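Local structure of polymerase subunit PA (Dhori virus, 4CGS) at residues P8-S13 / V151-E156; I61-T66 / D89-K94; E95-Y100 / N118-R123. The protein probably binds RNA as a subunit of the viral polymerase, of which this is the N-terminal domain, the counterpart of the cap-snatching domain of influenza PA. All coordinates share one frame; numbering follows the deposited sequence. Where two conformers were deposited one is given.

Interaction 1. Residues P8-S13 / V151-E156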
ATOM      1  N   PRO A   8       3.272 -15.927   2.195  1.00  8.09           N
ATOM      2  CA  PRO A   8       4.676 -15.768   1.908  1.00  8.87           C
ATOM      3  C   PRO A   8       5.495 -15.504   3.190  1.00  9.11           C
ATOM      4  O   PRO A   8       5.006 -14.896   4.131  1.00  8.98           O
ATOM      5  CB  PRO A   8       4.700 -14.571   0.945  1.00  8.79           C
ATOM      6  CG  PRO A   8       3.337 -14.500   0.383  1.00  9.79           C
ATOM      7  CD  PRO A   8       2.454 -14.924   1.494  1.00  9.88           C
ATOM      8  N   LYS A   9       6.725 -15.993   3.202  1.00  8.37           N
ATOM      9  CA  LYS A   9       7.610 -15.724   4.308  1.00  9.79           C
ATOM     10  C   LYS A   9       7.778 -14.218   4.521  1.00  8.73           C
ATOM     11  O   LYS A   9       7.964 -13.763   5.613  1.00 10.80           O
ATOM     12  CB  LYS A   9       8.991 -16.331   4.055  1.00 12.69           C
ATOM     13  CG  LYS A   9       9.966 -16.353   5.225  1.00 22.01           C
ATOM     14  CD  LYS A   9      11.367 -16.776   4.769  1.00 24.95           C
ATOM     15  CE  LYS A   9      12.030 -17.827   5.660  1.00 29.41           C
ATOM     16  NZ  LYS A   9      12.583 -17.176   6.876  1.00 37.00           N
ATOM     17  N   SER A  10       7.731 -13.484   3.415  1.00  7.73           N
ATOM     18  CA  SER A  10       7.971 -12.056   3.452  1.00  8.54           C
ATOM     19  C   SER A  10       6.848 -11.197   3.985  1.00  8.61           C
ATOM     20  O   SER A  10       7.022  -9.946   4.083  1.00  9.89           O
ATOM     21  CB  SER A  10       8.366 -11.556   2.045  1.00 10.78           C
ATOM     22  OG  SER A  10       9.457 -12.224   1.464  1.00 14.68           O
ATOM     23  N   ILE A  11       5.671 -11.797   4.215  1.00  7.21           N
ATOM     24  CA  ILE A  11       4.548 -11.079   4.802  1.00  6.98           C
ATOM     25  C   ILE A  11       4.493 -11.453   6.256  1.00  7.80           C
ATOM     26  O   ILE A  11       4.551 -12.630   6.620  1.00  7.88           O
ATOM     27  CB  ILE A  11       3.241 -11.461   4.110  1.00  7.46           C
ATOM     28  CG1 ILE A  11       3.186 -11.048   2.620  1.00  8.78           C
ATOM     29  CG2 ILE A  11       2.035 -10.818   4.844  1.00  8.89           C
ATOM     30  CD1 ILE A  11       3.438  -9.566   2.372  1.00  9.18           C
ATOM     31  N   SER A  12       4.407 -10.453   7.110  1.00  7.33           N
ATOM     32  CA  SER A  12       4.335 -10.810   8.559  1.00  7.73           C
ATOM     33  C   SER A  12       3.052 -11.584   8.931  1.00  7.70           C
ATOM     34  O   SER A  12       1.985 -11.407   8.318  1.00  7.54           O
ATOM     35  CB  SER A  12       4.430  -9.574   9.441  1.00  8.19           C
ATOM     36  OG  SER A  12       3.220  -8.820   9.390  1.00  8.35           O
ATOM     37  N   SER A  13       3.130 -12.450   9.922  1.00  8.76           N
ATOM     38  CA  SER A  13       2.001 -13.171  10.358  1.00  8.39           C
ATOM     39  C   SER A  13       0.879 -12.255  10.774  1.00  7.09           C
ATOM     40  O   SER A  13      -0.279 -12.559  10.517  1.00  9.17           O
ATOM     41  CB  SER A  13       2.384 -14.147  11.504  1.00  9.65           C
ATOM     42  OG  SER A  13       3.318 -15.098  11.086  1.00 14.92           O
ATOM     43  N   VAL A 151      11.336  -5.786  -3.207  1.00  9.26           N
ATOM     44  CA  VAL A 151      12.321  -6.671  -3.781  1.00 11.35           C
ATOM     45  C   VAL A 151      12.435  -7.962  -2.999  1.00  9.83           C
ATOM     46  O   VAL A 151      12.715  -9.034  -3.626  1.00  9.71           O
ATOM     47  CB  VAL A 151      13.687  -5.942  -3.836  1.00 14.80           C
ATOM     48  CG1 VAL A 151      14.837  -6.979  -3.884  1.00 19.92           C
ATOM     49  CG2 VAL A 151      13.643  -4.813  -4.900  1.00 17.85           C
ATOM     50  N   THR A 152      12.284  -7.939  -1.712  1.00  9.34           N
ATOM     51  CA  THR A 152      12.298  -9.146  -0.921  1.00  8.53           C
ATOM     52  C   THR A 152      11.137 -10.076  -1.296  1.00  9.06           C
ATOM     53  O   THR A 152      11.347 -11.292  -1.574  1.00  8.30           O
ATOM     54  CB  THR A 152      12.228  -8.822   0.599  1.00 10.35           C
ATOM     55  OG1 THR A 152      13.342  -8.018   0.940  1.00 12.41           O
ATOM     56  CG2 THR A 152      12.255 -10.059   1.434  1.00 13.28           C
ATOM     57  N   ILE A 153       9.920  -9.574  -1.317  1.00  7.55           N
ATOM     58  CA  ILE A 153       8.801 -10.424  -1.696  1.00  7.36           C
ATOM     59  C   ILE A 153       8.800 -10.820  -3.165  1.00  7.00           C
ATOM     60  O   ILE A 153       8.490 -11.963  -3.525  1.00  8.37           O
ATOM     61  CB  ILE A 153       7.452  -9.852  -1.279  1.00  8.65           C
ATOM     62  CG1 ILE A 153       6.345 -10.927  -1.421  1.00 10.56           C
ATOM     63  CG2 ILE A 153       7.073  -8.506  -1.879  1.00  9.10           C
ATOM     64  CD1 ILE A 153       5.130 -10.741  -0.549  1.00 13.49           C
ATOM     65  N   TYR A 154       9.278  -9.961  -4.052  1.00  7.73           N
ATOM     66  CA  TYR A 154       9.451 -10.280  -5.468  1.00  7.75           C
ATOM     67  C   TYR A 154      10.418 -11.459  -5.608  1.00  6.64           C
ATOM     68  O   TYR A 154      10.123 -12.436  -6.298  1.00  6.78           O
ATOM     69  CB  TYR A 154      10.008  -9.081  -6.181  1.00  8.59           C
ATOM     70  CG  TYR A 154      10.290  -9.273  -7.638  1.00  9.22           C
ATOM     71  CD1 TYR A 154       9.339  -9.409  -8.560  1.00 12.10           C
ATOM     72  CD2 TYR A 154      11.611  -9.196  -8.095  1.00 10.00           C
ATOM     73  CE1 TYR A 154       9.629  -9.494  -9.931  1.00 13.97           C
ATOM     74  CE2 TYR A 154      11.899  -9.364  -9.428  1.00 11.09           C
ATOM     75  CZ  TYR A 154      10.895  -9.508 -10.359  1.00 13.26           C
ATOM     76  OH  TYR A 154      11.208  -9.616 -11.699  1.00 19.17           O
ATOM     77  N   ASN A 155      11.579 -11.350  -4.991  1.00  6.59           N
ATOM     78  CA  ASN A 155      12.559 -12.443  -5.062  1.00  6.76           C
ATOM     79  C   ASN A 155      12.068 -13.747  -4.436  1.00  7.85           C
ATOM     80  O   ASN A 155      12.405 -14.823  -4.920  1.00  8.34           O
ATOM     81  CB  ASN A 155      13.904 -11.981  -4.563  1.00  6.49           C
ATOM     82  CG  ASN A 155      14.589 -11.151  -5.594  1.00  8.07           C
ATOM     83  OD1 ASN A 155      14.664 -11.570  -6.762  1.00  8.46           O
ATOM     84  ND2 ASN A 155      15.106  -9.968  -5.153  1.00 14.41           N
ATOM     85  N   GLU A 156      11.275 -13.673  -3.392  1.00  7.80           N
ATOM     86  CA  GLU A 156      10.637 -14.889  -2.817  1.00  7.72           C
ATOM     87  C   GLU A 156       9.652 -15.477  -3.825  1.00  8.58           C
ATOM     88  O   GLU A 156       9.610 -16.691  -4.034  1.00  9.41           O
ATOM     89  CB  GLU A 156       9.896 -14.566  -1.507  1.00  7.50           C
ATOM     90  CG  GLU A 156       9.215 -15.834  -0.985  1.00  9.45           C
ATOM     91  CD  GLU A 156       8.354 -15.621   0.233  1.00 10.21           C
ATOM     92  OE1 GLU A 156       8.277 -14.481   0.773  1.00 10.33           O
ATOM     93  OE2 GLU A 156       7.758 -16.642   0.660  1.00 11.52           O
TER
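Ser10 and Ile153 mark the closest backbone approach, with Ser10 CA 5.5 Å from Ile153 CA, where a type I β turn meets the last turns of helix 140-157. The turn runs from Pro8 to Ile11 and is closed by Ile11 N donating to Pro8 O; Lys9 and Ser10, at its corners, present successive N-H groups to the helix. Glu156 receives both. Its CG stands anti to the backbone N (chi1 178°) and the chain stays extended beyond, which carries the carboxylate out to the turn. OE2 of Glu156 takes the Lys9 N-H on its syn lone pair (N to OE2 2.8 Å). Glu156 OE1 is gripped twice: from the syn side by Ser10 N at 2.9 Å, and from the anti side by Ser10 OG at 2.6 Å, each donor 18° out of the carboxylate plane. Alongside this polar clasp, Ser10 CB rests on Ile153 CB at 3.8 Å. Further in, Ile153 CD1 meets Ile11 CD1 at 3.6 Å and Pro8 CB at 4.1 Å, and helix 31-44 continues the apolar layer with Ile36, Cys39 and Ile40. Three donors converging on one carboxylate would be expected to stabilise its ionised form, and bonds to both oxygens limit rotation of the group; Glu156 provides all the hydrogen bonds between the two segments, beside the apolar contacts of Ile153.

Interaction 2. Residues I61-T66 / D89-K94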
ATOM      1  N   ILE A  61      -1.596   9.068   9.205  1.00  7.43           N
ATOM      2  CA  ILE A  61      -2.685   8.212   9.682  1.00  7.90           C
ATOM      3  C   ILE A  61      -2.954   7.173   8.623  1.00  7.24           C
ATOM      4  O   ILE A  61      -3.168   7.527   7.467  1.00  8.81           O
ATOM      5  CB  ILE A  61      -3.966   9.038   9.956  1.00  8.25           C
ATOM      6  CG1 ILE A  61      -3.656  10.091  11.047  1.00 10.78           C
ATOM      7  CG2 ILE A  61      -5.103   8.136  10.363  1.00 11.89           C
ATOM      8  CD1 ILE A  61      -4.798  11.121  11.243  1.00 16.86           C
ATOM      9  N   VAL A  62      -2.895   5.905   8.959  1.00  6.49           N
ATOM     10  CA  VAL A  62      -3.185   4.852   8.012  1.00  6.14           C
ATOM     11  C   VAL A  62      -4.628   4.525   8.078  1.00  6.77           C
ATOM     12  O   VAL A  62      -5.105   4.055   9.119  1.00  7.36           O
ATOM     13  CB  VAL A  62      -2.303   3.554   8.271  1.00  6.76           C
ATOM     14  CG1 VAL A  62      -2.739   2.431   7.322  1.00  8.74           C
ATOM     15  CG2 VAL A  62      -0.799   3.836   8.116  1.00  7.93           C
ATOM     16  N   ASN A  63      -5.363   4.739   6.981  1.00  6.34           N
ATOM     17  CA  ASN A  63      -6.795   4.404   6.923  1.00  6.42           C
ATOM     18  C   ASN A  63      -7.003   2.979   6.381  1.00  6.97           C
ATOM     19  O   ASN A  63      -8.076   2.415   6.590  1.00  6.57           O
ATOM     20  CB  ASN A  63      -7.534   5.389   5.981  1.00  6.49           C
ATOM     21  CG  ASN A  63      -7.643   6.774   6.448  1.00  8.33           C
ATOM     22  OD1 ASN A  63      -7.590   7.696   5.630  1.00  9.73           O
ATOM     23  ND2 ASN A  63      -7.781   6.968   7.750  1.00  6.41           N
ATOM     24  N   MET A  64      -6.090   2.401   5.612  1.00  5.76           N
ATOM     25  CA  MET A  64      -6.307   1.088   5.078  1.00  6.25           C
ATOM     26  C   MET A  64      -6.579   0.095   6.175  1.00  5.57           C
ATOM     27  O   MET A  64      -5.929   0.111   7.230  1.00  6.18           O
ATOM     28  CB  MET A  64      -5.136   0.636   4.260  1.00  5.90           C
ATOM     29  CG  MET A  64      -5.355  -0.651   3.569  1.00  6.10           C
ATOM     30  SD  MET A  64      -3.966  -1.101   2.477  1.00  6.26           S
ATOM     31  CE  MET A  64      -4.434  -2.762   1.997  1.00  7.00           C
ATOM     32  N   TRP A  65      -7.562  -0.730   5.943  1.00  6.52           N
ATOM     33  CA  TRP A  65      -8.056  -1.761   6.884  1.00  6.18           C
ATOM     34  C   TRP A  65      -8.672  -1.193   8.165  1.00  7.22           C
ATOM     35  O   TRP A  65      -8.828  -1.936   9.130  1.00  7.81           O
ATOM     36  CB  TRP A  65      -6.983  -2.818   7.161  1.00  7.78           C
ATOM     37  CG  TRP A  65      -6.652  -3.683   5.996  1.00  5.95           C
ATOM     38  CD1 TRP A  65      -7.286  -3.835   4.762  1.00  6.07           C
ATOM     39  CD2 TRP A  65      -5.511  -4.580   5.941  1.00  5.97           C
ATOM     40  NE1 TRP A  65      -6.628  -4.768   4.006  1.00  6.69           N
ATOM     41  CE2 TRP A  65      -5.586  -5.275   4.671  1.00  5.52           C
ATOM     42  CE3 TRP A  65      -4.518  -4.942   6.839  1.00  6.00           C
ATOM     43  CZ2 TRP A  65      -4.639  -6.210   4.328  1.00  7.48           C
ATOM     44  CZ3 TRP A  65      -3.620  -5.903   6.473  1.00  6.79           C
ATOM     45  CH2 TRP A  65      -3.654  -6.508   5.245  1.00  7.17           C
ATOM     46  N   THR A  66      -9.143   0.053   8.116  1.00  8.37           N
ATOM     47  CA  THR A  66      -9.994   0.629   9.094  1.00  8.83           C
ATOM     48  C   THR A  66     -11.357   0.905   8.492  1.00  9.06           C
ATOM     49  O   THR A  66     -11.503   1.000   7.250  1.00  9.80           O
ATOM     50  CB  THR A  66      -9.445   1.906   9.720  1.00 11.59           C
ATOM     51  OG1 THR A  66      -9.610   3.010   8.789  1.00  9.55           O
ATOM     52  CG2 THR A  66      -7.944   1.716  10.161  1.00 10.37           C
ATOM     53  N   ASP A  89      -5.613   5.838   1.444  1.00  5.01           N
ATOM     54  CA  ASP A  89      -4.946   4.826   2.264  1.00  5.99           C
ATOM     55  C   ASP A  89      -4.184   5.386   3.454  1.00  4.61           C
ATOM     56  O   ASP A  89      -4.139   4.788   4.524  1.00  5.60           O
ATOM     57  CB  ASP A  89      -4.038   3.954   1.336  1.00  6.06           C
ATOM     58  CG  ASP A  89      -4.820   3.253   0.296  1.00  6.96           C
ATOM     59  OD1 ASP A  89      -5.781   2.500   0.716  1.00  8.30           O
ATOM     60  OD2 ASP A  89      -4.501   3.367  -0.894  1.00  7.58           O
ATOM     61  N   LEU A  90      -3.624   6.592   3.267  1.00  5.61           N
ATOM     62  CA  LEU A  90      -3.005   7.316   4.333  1.00  5.35           C
ATOM     63  C   LEU A  90      -3.388   8.813   4.270  1.00  5.68           C
ATOM     64  O   LEU A  90      -3.663   9.345   3.205  1.00  6.15           O
ATOM     65  CB  LEU A  90      -1.455   7.233   4.363  1.00  5.60           C
ATOM     66  CG  LEU A  90      -0.758   5.904   4.218  1.00  5.70           C
ATOM     67  CD1 LEU A  90      -0.528   5.546   2.748  1.00  7.24           C
ATOM     68  CD2 LEU A  90       0.538   5.867   5.022  1.00  7.55           C
ATOM     69  N   LEU A  91      -3.390   9.490   5.420  1.00  6.17           N
ATOM     70  CA  LEU A  91      -3.389  10.913   5.504  1.00  6.48           C
ATOM     71  C   LEU A  91      -1.967  11.378   5.843  1.00  5.89           C
ATOM     72  O   LEU A  91      -1.414  10.904   6.827  1.00  7.48           O
ATOM     73  CB  LEU A  91      -4.395  11.399   6.506  1.00  7.26           C
ATOM     74  CG  LEU A  91      -5.836  10.969   6.408  1.00  7.08           C
ATOM     75  CD1 LEU A  91      -6.661  11.619   7.507  1.00 10.56           C
ATOM     76  CD2 LEU A  91      -6.380  11.211   4.995  1.00  8.26           C
ATOM     77  N   ASP A  92      -1.394  12.295   5.044  1.00  6.91           N
ATOM     78  CA  ASP A  92      -0.092  12.836   5.274  1.00  6.81           C
ATOM     79  C   ASP A  92      -0.320  14.185   5.971  1.00  6.98           C
ATOM     80  O   ASP A  92      -0.780  15.143   5.339  1.00  8.24           O
ATOM     81  CB  ASP A  92       0.611  13.029   3.951  1.00  7.57           C
ATOM     82  CG  ASP A  92       1.975  13.659   4.083  1.00  9.08           C
ATOM     83  OD1 ASP A  92       2.325  14.237   5.117  1.00  9.08           O
ATOM     84  OD2 ASP A  92       2.761  13.574   3.084  1.00  9.97           O
ATOM     85  N   LEU A  93      -0.069  14.231   7.278  1.00  7.85           N
ATOM     86  CA  LEU A  93      -0.379  15.417   8.064  1.00  8.45           C
ATOM     87  C   LEU A  93       0.656  16.540   7.875  1.00  8.81           C
ATOM     88  O   LEU A  93       0.435  17.732   8.244  1.00 10.70           O
ATOM     89  CB  LEU A  93      -0.507  15.029   9.518  1.00  7.80           C
ATOM     90  CG  LEU A  93      -1.480  13.886   9.850  1.00  8.98           C
ATOM     91  CD1 LEU A  93      -1.605  13.669  11.357  1.00 11.39           C
ATOM     92  CD2 LEU A  93      -2.836  14.212   9.217  1.00 10.25           C
ATOM     93  N   LYS A  94       1.805  16.205   7.319  1.00  9.15           N
ATOM     94  CA  LYS A  94       2.863  17.239   7.008  1.00 10.15           C
ATOM     95  C   LYS A  94       2.478  17.965   5.769  1.00 11.49           C
ATOM     96  O   LYS A  94       2.401  19.215   5.782  1.00 12.51           O
ATOM     97  CB  LYS A  94       4.221  16.583   6.924  1.00 10.04           C
ATOM     98  CG  LYS A  94       5.288  17.533   6.475  1.00 11.43           C
ATOM     99  CD  LYS A  94       6.572  16.770   6.226  1.00 16.00           C
ATOM    100  CE  LYS A  94       7.677  17.665   5.719  1.00 21.11           C
ATOM    101  NZ  LYS A  94       8.821  16.804   5.374  1.00 29.31           N
TER
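Ile61 and Leu91 form an antiparallel hydrogen-bonded pair, and Val62 and Leu90 the non-hydrogen-bonded pair beside it, in segments whose directions differ by 175°. The ladder joins strands 57-62 and 90-92 within the mixed sheet of the domain, a core consistent with the nuclease-like fold of influenza PA. Its reciprocal bonds are Ile61 N to Leu91 O at 3.0 Å and Leu91 N to Ile61 O at 2.8 Å. Where strand 57-62 ends, Asp89 O takes two donors: Asn63 N at 2.7 Å, lying 39° above the carbonyl plane, and Met64 N at 3.3 Å, in that plane and on a lone pair. The shared carbonyl holds the start of the type II turn Asn63-Thr66, which Thr66 closes by giving both N-H and OG1 to Asn63 O. Asp89 and Leu90 both face Val99, a classic β bulge, and Asp89 OD2 accepts from Val101 N of strand 97-104.

On one face of the sheet Val62 and Leu90 lie side by side, CG2 of Val62 3.9 Å from CD2 of Leu90. Opposite them, Ile61 packs beside Leu91, and Ile61 CD1 crosses to Leu93 CD1 at 4.1 Å, where Glu74 and Gln78 of helix 68-78 also touch Ile61. A glycerol, probably from the crystallisation liquor, bonds to Val62 O and Met64 O. Extended throughout, with CG anti to the backbone N (chi1 -174°), Met64 brings its CE 3.5 Å above the plane of the Trp65 ring, offset toward the rim.

Interaction 3. Residues E95-Y100 / N118-R123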
ATOM      1  N   GLU A  95       2.263  17.235   4.708  1.00 11.31           N
ATOM      2  CA  GLU A  95       1.963  17.811   3.388  1.00 11.92           C
ATOM      3  C   GLU A  95       0.475  18.162   3.217  1.00 11.93           C
ATOM      4  O   GLU A  95       0.121  18.884   2.264  1.00 13.44           O
ATOM      5  CB  GLU A  95       2.458  16.884   2.266  1.00 13.93           C
ATOM      6  CG  GLU A  95       3.963  16.692   2.279  1.00 15.03           C
ATOM      7  CD  GLU A  95       4.746  17.958   2.120  1.00 18.28           C
ATOM      8  OE1 GLU A  95       4.203  18.889   1.518  1.00 23.91           O
ATOM      9  OE2 GLU A  95       5.897  17.985   2.594  1.00 21.34           O
ATOM     10  N   ARG A  96      -0.392  17.669   4.118  1.00  9.69           N
ATOM     11  CA  ARG A  96      -1.836  17.920   4.032  1.00 10.78           C
ATOM     12  C   ARG A  96      -2.357  17.292   2.721  1.00 10.77           C
ATOM     13  O   ARG A  96      -3.028  17.959   1.938  1.00 11.14           O
ATOM     14  CB  ARG A  96      -2.189  19.410   4.131  1.00 14.08           C
ATOM     15  CG  ARG A  96      -1.545  20.108   5.307  1.00 17.42           C
ATOM     16  CD  ARG A  96      -2.309  19.709   6.587  1.00 17.25           C
ATOM     17  NE  ARG A  96      -3.738  20.087   6.455  1.00 22.33           N
ATOM     18  CZ  ARG A  96      -4.695  19.730   7.295  1.00 19.17           C
ATOM     19  NH1 ARG A  96      -4.393  18.953   8.300  1.00 18.12           N
ATOM     20  NH2 ARG A  96      -5.988  20.053   7.039  1.00 17.26           N
ATOM     21  N   LYS A  97      -2.083  16.003   2.566  1.00 11.04           N
ATOM     22  CA  LYS A  97      -2.453  15.275   1.355  1.00 10.66           C
ATOM     23  C   LYS A  97      -3.097  13.944   1.774  1.00  8.20           C
ATOM     24  O   LYS A  97      -2.728  13.391   2.841  1.00  8.94           O
ATOM     25  CB  LYS A  97      -1.244  14.940   0.496  1.00 13.41           C
ATOM     26  CG  LYS A  97      -0.345  16.054   0.013  1.00 18.06           C
ATOM     27  CD  LYS A  97      -0.872  16.809  -1.154  1.00 17.65           C
ATOM     28  CE  LYS A  97      -0.018  17.982  -1.552  1.00 19.98           C
ATOM     29  NZ  LYS A  97      -0.692  18.803  -2.569  1.00 26.28           N
ATOM     30  N   GLY A  98      -3.948  13.418   0.907  1.00  6.85           N
ATOM     31  CA  GLY A  98      -4.404  12.072   0.998  1.00  8.02           C
ATOM     32  C   GLY A  98      -3.546  11.233   0.072  1.00  6.34           C
ATOM     33  O   GLY A  98      -3.355  11.611  -1.085  1.00  7.42           O
ATOM     34  N   VAL A  99      -3.083  10.113   0.549  1.00  6.36           N
ATOM     35  CA  VAL A  99      -2.185   9.242  -0.189  1.00  6.20           C
ATOM     36  C   VAL A  99      -2.916   7.965  -0.542  1.00  5.82           C
ATOM     37  O   VAL A  99      -3.434   7.287   0.309  1.00  6.97           O
ATOM     38  CB  VAL A  99      -0.897   8.938   0.614  1.00  5.69           C
ATOM     39  CG1 VAL A  99       0.050   8.063  -0.225  1.00  8.03           C
ATOM     40  CG2 VAL A  99      -0.211  10.217   1.078  1.00  8.33           C
ATOM     41  N   TYR A 100      -2.877   7.597  -1.826  1.00  5.20           N
ATOM     42  CA  TYR A 100      -3.438   6.334  -2.305  1.00  5.75           C
ATOM     43  C   TYR A 100      -2.233   5.496  -2.743  1.00  6.76           C
ATOM     44  O   TYR A 100      -1.326   6.036  -3.380  1.00  9.08           O
ATOM     45  CB  TYR A 100      -4.377   6.556  -3.448  1.00  8.15           C
ATOM     46  CG  TYR A 100      -5.545   7.508  -3.171  1.00  7.61           C
ATOM     47  CD1 TYR A 100      -5.357   8.835  -3.331  1.00 10.25           C
ATOM     48  CD2 TYR A 100      -6.804   7.047  -2.753  1.00  8.83           C
ATOM     49  CE1 TYR A 100      -6.353   9.778  -3.103  1.00 10.95           C
ATOM     50  CE2 TYR A 100      -7.856   7.988  -2.516  1.00  9.08           C
ATOM     51  CZ  TYR A 100      -7.574   9.320  -2.729  1.00  9.34           C
ATOM     52  OH  TYR A 100      -8.569  10.304  -2.510  1.00 10.98           O
ATOM     53  N   ASN A 118      -4.952  18.021  -3.571  1.00  9.03           N
ATOM     54  CA  ASN A 118      -4.706  17.489  -2.243  1.00  8.28           C
ATOM     55  C   ASN A 118      -4.443  15.979  -2.173  1.00  7.93           C
ATOM     56  O   ASN A 118      -4.447  15.393  -1.086  1.00  8.71           O
ATOM     57  CB  ASN A 118      -5.821  17.875  -1.249  1.00 10.24           C
ATOM     58  CG  ASN A 118      -7.143  17.178  -1.492  1.00 11.34           C
ATOM     59  OD1 ASN A 118      -7.356  16.541  -2.490  1.00 10.96           O
ATOM     60  ND2 ASN A 118      -8.070  17.350  -0.561  1.00 13.75           N
ATOM     61  N   GLU A 119      -4.167  15.379  -3.323  1.00  7.33           N
ATOM     62  CA  GLU A 119      -3.944  13.912  -3.413  1.00  6.67           C
ATOM     63  C   GLU A 119      -2.560  13.577  -3.936  1.00  6.20           C
ATOM     64  O   GLU A 119      -2.030  14.257  -4.853  1.00  8.41           O
ATOM     65  CB  GLU A 119      -4.981  13.264  -4.345  1.00  8.11           C
ATOM     66  CG  GLU A 119      -6.439  13.388  -3.871  1.00  8.30           C
ATOM     67  CD  GLU A 119      -7.439  12.781  -4.870  1.00  7.89           C
ATOM     68  OE1 GLU A 119      -7.123  12.868  -6.069  1.00 10.94           O
ATOM     69  OE2 GLU A 119      -8.443  12.282  -4.378  1.00  9.97           O
ATOM     70  N   ILE A 120      -2.030  12.467  -3.470  1.00  7.15           N
ATOM     71  CA  ILE A 120      -0.820  11.858  -3.958  1.00  8.34           C
ATOM     72  C   ILE A 120      -1.115  10.384  -4.228  1.00  6.88           C
ATOM     73  O   ILE A 120      -1.606   9.664  -3.373  1.00  8.74           O
ATOM     74  CB  ILE A 120       0.346  11.947  -2.907  1.00 11.60           C
ATOM     75  CG1 ILE A 120       0.716  13.377  -2.665  1.00 15.79           C
ATOM     76  CG2 ILE A 120       1.527  11.019  -3.371  1.00 13.13           C
ATOM     77  CD1 ILE A 120       1.394  14.057  -3.805  1.00 17.92           C
ATOM     78  N   PHE A 121      -0.740   9.873  -5.404  1.00  7.91           N
ATOM     79  CA  PHE A 121      -0.878   8.466  -5.733  1.00  8.19           C
ATOM     80  C   PHE A 121       0.529   7.830  -5.803  1.00  8.46           C
ATOM     81  O   PHE A 121       1.221   7.952  -6.771  1.00 10.16           O
ATOM     82  CB  PHE A 121      -1.613   8.309  -7.079  1.00 11.33           C
ATOM     83  CG  PHE A 121      -3.149   8.463  -7.024  1.00 14.35           C
ATOM     84  CD1 PHE A 121      -3.690   9.700  -6.715  1.00 19.39           C
ATOM     85  CD2 PHE A 121      -4.029   7.396  -7.244  1.00 19.33           C
ATOM     86  CE1 PHE A 121      -5.042   9.915  -6.680  1.00 20.65           C
ATOM     87  CE2 PHE A 121      -5.391   7.603  -7.144  1.00 18.66           C
ATOM     88  CZ  PHE A 121      -5.895   8.880  -6.896  1.00 19.61           C
ATOM     89  N   VAL A 122       0.846   7.072  -4.764  1.00  6.74           N
ATOM     90  CA  VAL A 122       2.067   6.231  -4.716  1.00  6.90           C
ATOM     91  C   VAL A 122       1.810   5.039  -5.589  1.00  6.80           C
ATOM     92  O   VAL A 122       0.850   4.242  -5.352  1.00  8.36           O
ATOM     93  CB  VAL A 122       2.396   5.827  -3.261  1.00  6.80           C
ATOM     94  CG1 VAL A 122       3.362   4.670  -3.201  1.00  8.30           C
ATOM     95  CG2 VAL A 122       2.893   7.066  -2.475  1.00  8.94           C
ATOM     96  N   ARG A 123       2.698   4.848  -6.577  0.60  6.35           N
ATOM     97  CA  ARG A 123       2.530   3.825  -7.611  0.60  6.76           C
ATOM     98  C   ARG A 123       3.826   3.057  -7.726  0.60  6.05           C
ATOM     99  O   ARG A 123       4.864   3.603  -8.096  0.60  8.15           O
ATOM    100  CB  ARG A 123       2.146   4.403  -8.981  0.60  7.75           C
ATOM    101  CG  ARG A 123       0.667   4.863  -9.084  0.60  9.09           C
ATOM    102  CD  ARG A 123       0.411   5.450 -10.468  0.60 10.01           C
ATOM    103  NE  ARG A 123      -1.021   5.476 -10.862  0.60 10.31           N
ATOM    104  CZ  ARG A 123      -1.770   6.573 -11.073  0.60  9.51           C
ATOM    105  NH1 ARG A 123      -1.255   7.805 -10.896  0.60 11.67           N
ATOM    106  NH2 ARG A 123      -3.041   6.438 -11.527  0.60 10.28           N
TER
HETATM  107  O   HOH W   1      -0.700  16.997  -5.412  1.00 22.87           O
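Tyr100 and Phe121 form an offset stack, ring centroids 4.5 Å apart and planes inclined by 23°. Phe121 CZ lies over one face of the Tyr100 ring, while Tyr100 CD1 lies over a face of the Phe121 ring, displaced toward its rim and 3.5 Å from Phe121 CE1. Tyr100 CB adds a CH-pi contact, 4.1 Å from the Phe121 centroid. At the edges sit Glu119 CB and Ile120 O for the tyrosine, and Glu119 OE1 for the phenylalanine. With CG anti to its carbonyl carbon (chi1 -57°), the tyrosine reaches back along strand 119-125, and its OH donates to Glu119 OE2 at 2.7 Å. The carboxylate is nearly perpendicular to the ring (83°), and the hydroxyl meets OE2 from above the carboxylate plane. Arg84 completes the cluster with a salt bridge to Glu119 OE1, a second hold that helps fix the group.

The backbones form a regular parallel ladder. Gly98 N bonds to Asn118 O (2.8 Å) and Tyr100 N to Ile120 O (2.9 Å), while Gly98 O and Tyr100 O accept from Ile120 N and Val122 N. Val99 CG1 touches Val122 CG2 at 3.8 Å on the other face. Lys97 folds its chain across Ile120, CG to CG1 3.9 Å, and sends NZ to Glu117 O.

Strand 119-125 is an outermost strand of the sheet, whereas strand 97-104 is flanked on its other side by strand 90-92; Tyr137 of helix 132-137 packs against Val99, Ile120 and Val122.

From the N terminus, the chain enters interaction 1 almost at once, but this contact closes only when helix 140-157 is reached, so its long loop encloses both of the others. Within it, interaction 2 closes a short excursion through helix 68-78, bringing strand 90-92 alongside strand 57-62. Interaction 3 opens directly afterwards and closes at strand 119-125; the two are in series and do not cross. They abut through probable hydrogen bonds from Asp92 N to Lys97 O and from Val99 N to Leu90 O, making one continuous sheet. Interaction 1 lies across the chain's centre from both, its centre about 23 Å from that of interaction 2, and fastens the loop before helix 13-18 to helix 140-157.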